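Local structure of flagellar brake protein YcgR (Klebsiella pneumoniae, 5KEC) at residues D47-I59 with S88-P101. The protein binds the second messenger c-di-GMP and, as the transcriptional activator MrkH, probably switches on type 3 fimbriae genes in biofilm formation. Numbering follows the deposited sequence.
Sequences DFAEFHIQTHRKI and SGVDKGIRYAFSLP
Phe-51 and Phe-98 face each other across a hydrogen-bonded antiparallel pair, with CB of Phe-98 over one face of the Phe-51 ring, 3.7 Å from its centroid. The two rings are nearly parallel, planes 15° apart, but so far displaced that they barely overlap; Phe-67 meets both edge-to-face. On the sheet face that carries Phe-51 and Phe-98, Ile-53 brings CG1 to the edge of the Phe-98 ring, 3.7 Å from CE2, while its CD1 packs on Tyr-96. Ile-59 lays CD1 over one face of the Tyr-96 phenol, whose other face is covered by CG2 of Ile-94 from its own strand. At the far end Leu-100 reaches Phe-51 with CD2 and also touches Phe-20 of helix 13-25.

Backbone bonds zip the strands together from Leu-100 N to Ala-49 O as far as Ile-94 N to Thr-55 O, which stretches to 3.3 Å. With CG beside the backbone N (chi1 -69°), Tyr-96 runs past CG2 of Thr-55 to the loop after strand 50-55. There Tyr-96 OH donates to a lone pair of Arg-57 O, in the carbonyl plane at 2.5 Å, and accepts a longer, bent bond from Ile-59 N (136° at the hydrogen).

On the sheet face of His-52 and Ala-97, His-52 lies alongside Arg-95, ND1 against CD, and touches Ala-97 CB obliquely through CD2 and NE2; Arg-95 itself is salt-bridged to Asp-86. At the exposed edge His-56 NE2 is modelled donating in its ring plane, but tilted above the carbonyl plane, to Asp-91 O, a doubtful bond in a poorly ordered loop.

The pairing thus links strand 50-55, paired also with 37-46, to strand 94-99, paired also with 74-87, in the YcgR-like domain's antiparallel sheet, and the phenol hydroxyl, both donor and acceptor, ties the loop backbone to the aromatic-aliphatic core.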
loop_
_atom_site.group_PDB
_atom_site.type_symbol
_atom_site.label_atom_id
_atom_site.label_comp_id
_atom_site.label_asym_id
_atom_site.label_seq_id
_atom_site.Cartn_x
_atom_site.Cartn_y
_atom_site.Cartn_z
ATOM N N ASP B 47 -21.430 3.806 12.357
ATOM C CA ASP B 47 -22.595 3.004 12.691
ATOM C C ASP B 47 -22.189 1.540 12.807
ATOM O O ASP B 47 -21.004 1.208 12.724
ATOM C CB ASP B 47 -23.729 3.210 11.680
ATOM C CG ASP B 47 -23.343 2.808 10.272
ATOM O OD1 ASP B 47 -22.826 1.685 10.093
ATOM O OD2 ASP B 47 -23.559 3.619 9.345
ATOM N N PHE B 48 -23.174 0.669 12.998
ATOM C CA PHE B 48 -22.903 -0.722 13.336
ATOM C C PHE B 48 -22.112 -1.472 12.265
ATOM O O PHE B 48 -21.460 -2.474 12.557
ATOM C CB PHE B 48 -24.211 -1.454 13.651
ATOM C CG PHE B 48 -25.191 -1.467 12.509
ATOM C CD1 PHE B 48 -25.312 -2.585 11.695
ATOM C CD2 PHE B 48 -25.992 -0.364 12.250
ATOM C CE1 PHE B 48 -26.213 -2.605 10.643
ATOM C CE2 PHE B 48 -26.895 -0.377 11.199
ATOM C CZ PHE B 48 -27.005 -1.501 10.395
ATOM N N ALA B 49 -22.153 -0.983 11.031
ATOM C CA ALA B 49 -21.566 -1.723 9.917
ATOM C C ALA B 49 -20.512 -0.949 9.121
ATOM O O ALA B 49 -19.699 -1.554 8.416
ATOM C CB ALA B 49 -22.666 -2.213 8.987
ATOM N N GLU B 50 -20.524 0.378 9.232
ATOM C CA GLU B 50 -19.698 1.218 8.369
ATOM C C GLU B 50 -19.185 2.471 9.075
ATOM O O GLU B 50 -19.735 2.898 10.083
ATOM C CB GLU B 50 -20.493 1.630 7.126
ATOM C CG GLU B 50 -20.841 0.482 6.195
ATOM C CD GLU B 50 -21.855 0.872 5.134
ATOM O OE1 GLU B 50 -22.630 1.828 5.368
ATOM O OE2 GLU B 50 -21.876 0.216 4.069
ATOM N N PHE B 51 -18.108 3.040 8.547
ATOM C CA PHE B 51 -17.653 4.351 8.992
ATOM C C PHE B 51 -17.489 5.240 7.778
ATOM O O PHE B 51 -17.200 4.756 6.687
ATOM C CB PHE B 51 -16.340 4.262 9.773
ATOM C CG PHE B 51 -15.147 3.910 8.930
ATOM C CD1 PHE B 51 -14.392 4.905 8.326
ATOM C CD2 PHE B 51 -14.774 2.583 8.750
ATOM C CE1 PHE B 51 -13.282 4.586 7.552
ATOM C CE2 PHE B 51 -13.668 2.250 7.976
ATOM C CZ PHE B 51 -12.923 3.254 7.371
ATOM N N HIS B 52 -17.674 6.542 7.965
ATOM C CA HIS B 52 -17.604 7.475 6.849
ATOM C C HIS B 52 -16.436 8.425 6.971
ATOM O O HIS B 52 -16.025 8.780 8.068
ATOM C CB HIS B 52 -18.879 8.307 6.765
ATOM C CG HIS B 52 -20.097 7.507 6.451
ATOM N ND1 HIS B 52 -21.292 8.088 6.084
ATOM C CD2 HIS B 52 -20.306 6.171 6.443
ATOM C CE1 HIS B 52 -22.188 7.140 5.870
ATOM N NE2 HIS B 52 -21.616 5.968 6.082
ATOM N N ILE B 53 -15.917 8.840 5.822
ATOM C CA ILE B 53 -15.021 9.979 5.752
ATOM C C ILE B 53 -15.445 10.808 4.549
ATOM O O ILE B 53 -16.160 10.319 3.674
ATOM C CB ILE B 53 -13.553 9.545 5.626
ATOM C CG1 ILE B 53 -13.354 8.673 4.390
ATOM C CG2 ILE B 53 -13.091 8.814 6.893
ATOM C CD1 ILE B 53 -12.865 9.440 3.184
ATOM N N GLN B 54 -15.016 12.065 4.513
ATOM C CA GLN B 54 -15.366 12.961 3.421
ATOM C C GLN B 54 -14.119 13.615 2.873
ATOM O O GLN B 54 -13.242 14.043 3.629
ATOM C CB GLN B 54 -16.364 14.026 3.895
ATOM C CG GLN B 54 -17.719 13.458 4.333
ATOM C CD GLN B 54 -18.555 14.474 5.096
ATOM O OE1 GLN B 54 -18.360 15.678 4.957
ATOM N NE2 GLN B 54 -19.477 13.990 5.922
ATOM N N THR B 55 -14.040 13.692 1.550
ATOM C CA THR B 55 -12.879 14.257 0.889
ATOM C C THR B 55 -13.190 14.516 -0.578
ATOM O O THR B 55 -14.027 13.842 -1.169
ATOM C CB THR B 55 -11.671 13.307 0.990
ATOM O OG1 THR B 55 -10.574 13.840 0.240
ATOM C CG2 THR B 55 -12.027 11.938 0.442
ATOM N N HIS B 56 -12.520 15.497 -1.166
ATOM C CA HIS B 56 -12.703 15.770 -2.586
ATOM C C HIS B 56 -11.891 14.809 -3.452
ATOM O O HIS B 56 -12.131 14.695 -4.651
ATOM C CB HIS B 56 -12.357 17.226 -2.915
ATOM C CG HIS B 56 -13.428 18.202 -2.538
ATOM N ND1 HIS B 56 -13.504 18.781 -1.289
ATOM C CD2 HIS B 56 -14.476 18.694 -3.242
ATOM C CE1 HIS B 56 -14.546 19.591 -1.243
ATOM N NE2 HIS B 56 -15.153 19.556 -2.416
ATOM N N ARG B 57 -10.938 14.113 -2.839
ATOM C CA ARG B 57 -10.058 13.211 -3.577
ATOM C C ARG B 57 -10.792 11.960 -4.066
ATOM O O ARG B 57 -11.771 11.518 -3.458
ATOM C CB ARG B 57 -8.865 12.797 -2.713
ATOM C CG ARG B 57 -8.382 13.871 -1.757
ATOM C CD ARG B 57 -7.687 15.009 -2.477
ATOM N NE ARG B 57 -6.406 14.595 -3.038
ATOM C CZ ARG B 57 -5.392 15.422 -3.265
ATOM N NH1 ARG B 57 -5.502 16.711 -2.968
ATOM N NH2 ARG B 57 -4.262 14.959 -3.780
ATOM N N LYS B 58 -10.315 11.397 -5.170
ATOM C CA LYS B 58 -10.835 10.124 -5.655
ATOM C C LYS B 58 -10.035 8.993 -5.019
ATOM O O LYS B 58 -8.803 9.000 -5.044
ATOM C CB LYS B 58 -10.744 10.030 -7.184
ATOM C CG LYS B 58 -11.747 10.890 -7.954
ATOM C CD LYS B 58 -11.368 12.363 -7.938
ATOM C CE LYS B 58 -11.935 13.091 -9.152
ATOM N NZ LYS B 58 -13.411 12.918 -9.280
ATOM N N ILE B 59 -10.741 8.030 -4.442
ATOM C CA ILE B 59 -10.100 6.895 -3.798
ATOM C C ILE B 59 -10.527 5.615 -4.499
ATOM O O ILE B 59 -11.722 5.362 -4.650
ATOM C CB ILE B 59 -10.482 6.812 -2.310
ATOM C CG1 ILE B 59 -10.182 8.139 -1.611
ATOM C CG2 ILE B 59 -9.749 5.667 -1.623
ATOM C CD1 ILE B 59 -10.782 8.242 -0.222
ATOM N N SER B 88 -21.689 14.557 -0.489
ATOM C CA SER B 88 -22.218 14.909 0.818
ATOM C C SER B 88 -22.552 16.391 0.890
ATOM O O SER B 88 -22.645 16.952 1.977
ATOM C CB SER B 88 -21.236 14.534 1.929
ATOM O OG SER B 88 -21.872 14.526 3.196
ATOM N N GLY B 89 -22.718 17.022 -0.268
ATOM C CA GLY B 89 -23.195 18.395 -0.334
ATOM C C GLY B 89 -22.575 19.374 0.649
ATOM O O GLY B 89 -23.260 20.244 1.188
ATOM N N VAL B 90 -21.276 19.227 0.890
ATOM C CA VAL B 90 -20.529 20.202 1.675
ATOM C C VAL B 90 -19.409 20.724 0.795
ATOM O O VAL B 90 -18.376 20.068 0.649
ATOM C CB VAL B 90 -19.915 19.587 2.942
ATOM C CG1 VAL B 90 -19.633 20.669 3.966
ATOM C CG2 VAL B 90 -20.838 18.537 3.527
ATOM N N ASP B 91 -19.617 21.896 0.203
ATOM C CA ASP B 91 -18.708 22.384 -0.821
ATOM C C ASP B 91 -18.685 21.298 -1.886
ATOM O O ASP B 91 -17.668 21.055 -2.537
ATOM C CB ASP B 91 -17.313 22.613 -0.233
ATOM C CG ASP B 91 -16.376 23.302 -1.201
ATOM O OD1 ASP B 91 -15.149 23.091 -1.088
ATOM O OD2 ASP B 91 -16.863 24.054 -2.075
ATOM N N LYS B 92 -19.837 20.648 -2.041
ATOM C CA LYS B 92 -19.979 19.450 -2.862
ATOM C C LYS B 92 -18.777 18.515 -2.762
ATOM O O LYS B 92 -18.005 18.370 -3.709
ATOM C CB LYS B 92 -20.289 19.804 -4.318
ATOM C CG LYS B 92 -21.761 19.638 -4.667
ATOM C CD LYS B 92 -22.257 18.262 -4.240
ATOM C CE LYS B 92 -23.726 18.055 -4.580
ATOM N NZ LYS B 92 -24.613 18.984 -3.829
ATOM N N GLY B 93 -18.634 17.886 -1.599
ATOM C CA GLY B 93 -17.574 16.925 -1.368
ATOM C C GLY B 93 -18.094 15.510 -1.511
ATOM O O GLY B 93 -19.293 15.294 -1.686
ATOM N N ILE B 94 -17.192 14.539 -1.444
ATOM C CA ILE B 94 -17.580 13.141 -1.553
ATOM C C ILE B 94 -17.630 12.474 -0.190
ATOM O O ILE B 94 -16.665 12.518 0.570
ATOM C CB ILE B 94 -16.615 12.348 -2.445
ATOM C CG1 ILE B 94 -16.590 12.939 -3.855
ATOM C CG2 ILE B 94 -17.019 10.885 -2.477
ATOM C CD1 ILE B 94 -15.234 12.845 -4.532
ATOM N N ARG B 95 -18.768 11.864 0.112
ATOM C CA ARG B 95 -18.919 11.062 1.313
ATOM C C ARG B 95 -18.638 9.607 0.968
ATOM O O ARG B 95 -19.359 9.000 0.175
ATOM C CB ARG B 95 -20.332 11.211 1.879
ATOM C CG ARG B 95 -20.583 10.407 3.143
ATOM C CD ARG B 95 -21.949 10.721 3.745
ATOM N NE ARG B 95 -23.051 10.114 3.001
ATOM C CZ ARG B 95 -23.778 10.746 2.084
ATOM N NH1 ARG B 95 -23.527 12.016 1.790
ATOM N NH2 ARG B 95 -24.762 10.107 1.460
ATOM N N TYR B 96 -17.572 9.064 1.546
ATOM C CA TYR B 96 -17.213 7.663 1.364
ATOM C C TYR B 96 -17.673 6.832 2.552
ATOM O O TYR B 96 -17.466 7.215 3.705
ATOM C CB TYR B 96 -15.698 7.512 1.239
ATOM C CG TYR B 96 -15.106 8.073 -0.029
ATOM C CD1 TYR B 96 -14.572 9.353 -0.062
ATOM C CD2 TYR B 96 -15.068 7.316 -1.194
ATOM C CE1 TYR B 96 -14.019 9.862 -1.215
ATOM C CE2 TYR B 96 -14.518 7.820 -2.355
ATOM C CZ TYR B 96 -13.995 9.096 -2.357
ATOM O OH TYR B 96 -13.445 9.603 -3.507
ATOM N N ALA B 97 -18.282 5.687 2.273
ATOM C CA ALA B 97 -18.616 4.743 3.326
ATOM C C ALA B 97 -17.742 3.501 3.194
ATOM O O ALA B 97 -17.658 2.898 2.125
ATOM C CB ALA B 97 -20.090 4.375 3.276
ATOM N N PHE B 98 -17.076 3.137 4.284
ATOM C CA PHE B 98 -16.216 1.963 4.316
ATOM C C PHE B 98 -16.799 0.964 5.305
ATOM O O PHE B 98 -17.391 1.354 6.306
ATOM C CB PHE B 98 -14.797 2.349 4.758
ATOM C CG PHE B 98 -14.039 3.176 3.754
ATOM C CD1 PHE B 98 -13.233 2.568 2.804
ATOM C CD2 PHE B 98 -14.113 4.559 3.778
ATOM C CE1 PHE B 98 -12.531 3.321 1.884
ATOM C CE2 PHE B 98 -13.420 5.319 2.861
ATOM C CZ PHE B 98 -12.624 4.700 1.911
ATOM N N SER B 99 -16.650 -0.323 5.025
ATOM C CA SER B 99 -17.060 -1.335 5.988
ATOM C C SER B 99 -16.155 -1.243 7.204
ATOM O O SER B 99 -14.958 -1.007 7.068
ATOM C CB SER B 99 -16.974 -2.737 5.385
ATOM O OG SER B 99 -18.109 -3.019 4.587
ATOM N N LEU B 100 -16.720 -1.417 8.392
ATOM C CA LEU B 100 -15.898 -1.435 9.590
ATOM C C LEU B 100 -14.885 -2.554 9.456
ATOM O O LEU B 100 -15.205 -3.628 8.950
ATOM C CB LEU B 100 -16.749 -1.626 10.845
ATOM C CG LEU B 100 -17.423 -0.374 11.418
ATOM C CD1 LEU B 100 -18.349 -0.748 12.562
ATOM C CD2 LEU B 100 -16.384 0.652 11.878
ATOM N N PRO B 101 -13.650 -2.301 9.892
ATOM C CA PRO B 101 -12.619 -3.336 9.833
ATOM C C PRO B 101 -12.993 -4.469 10.772
ATOM O O PRO B 101 -13.700 -4.246 11.758
ATOM C CB PRO B 101 -11.373 -2.612 10.349
ATOM C CG PRO B 101 -11.914 -1.535 11.239
ATOM C CD PRO B 101 -13.178 -1.083 10.576
#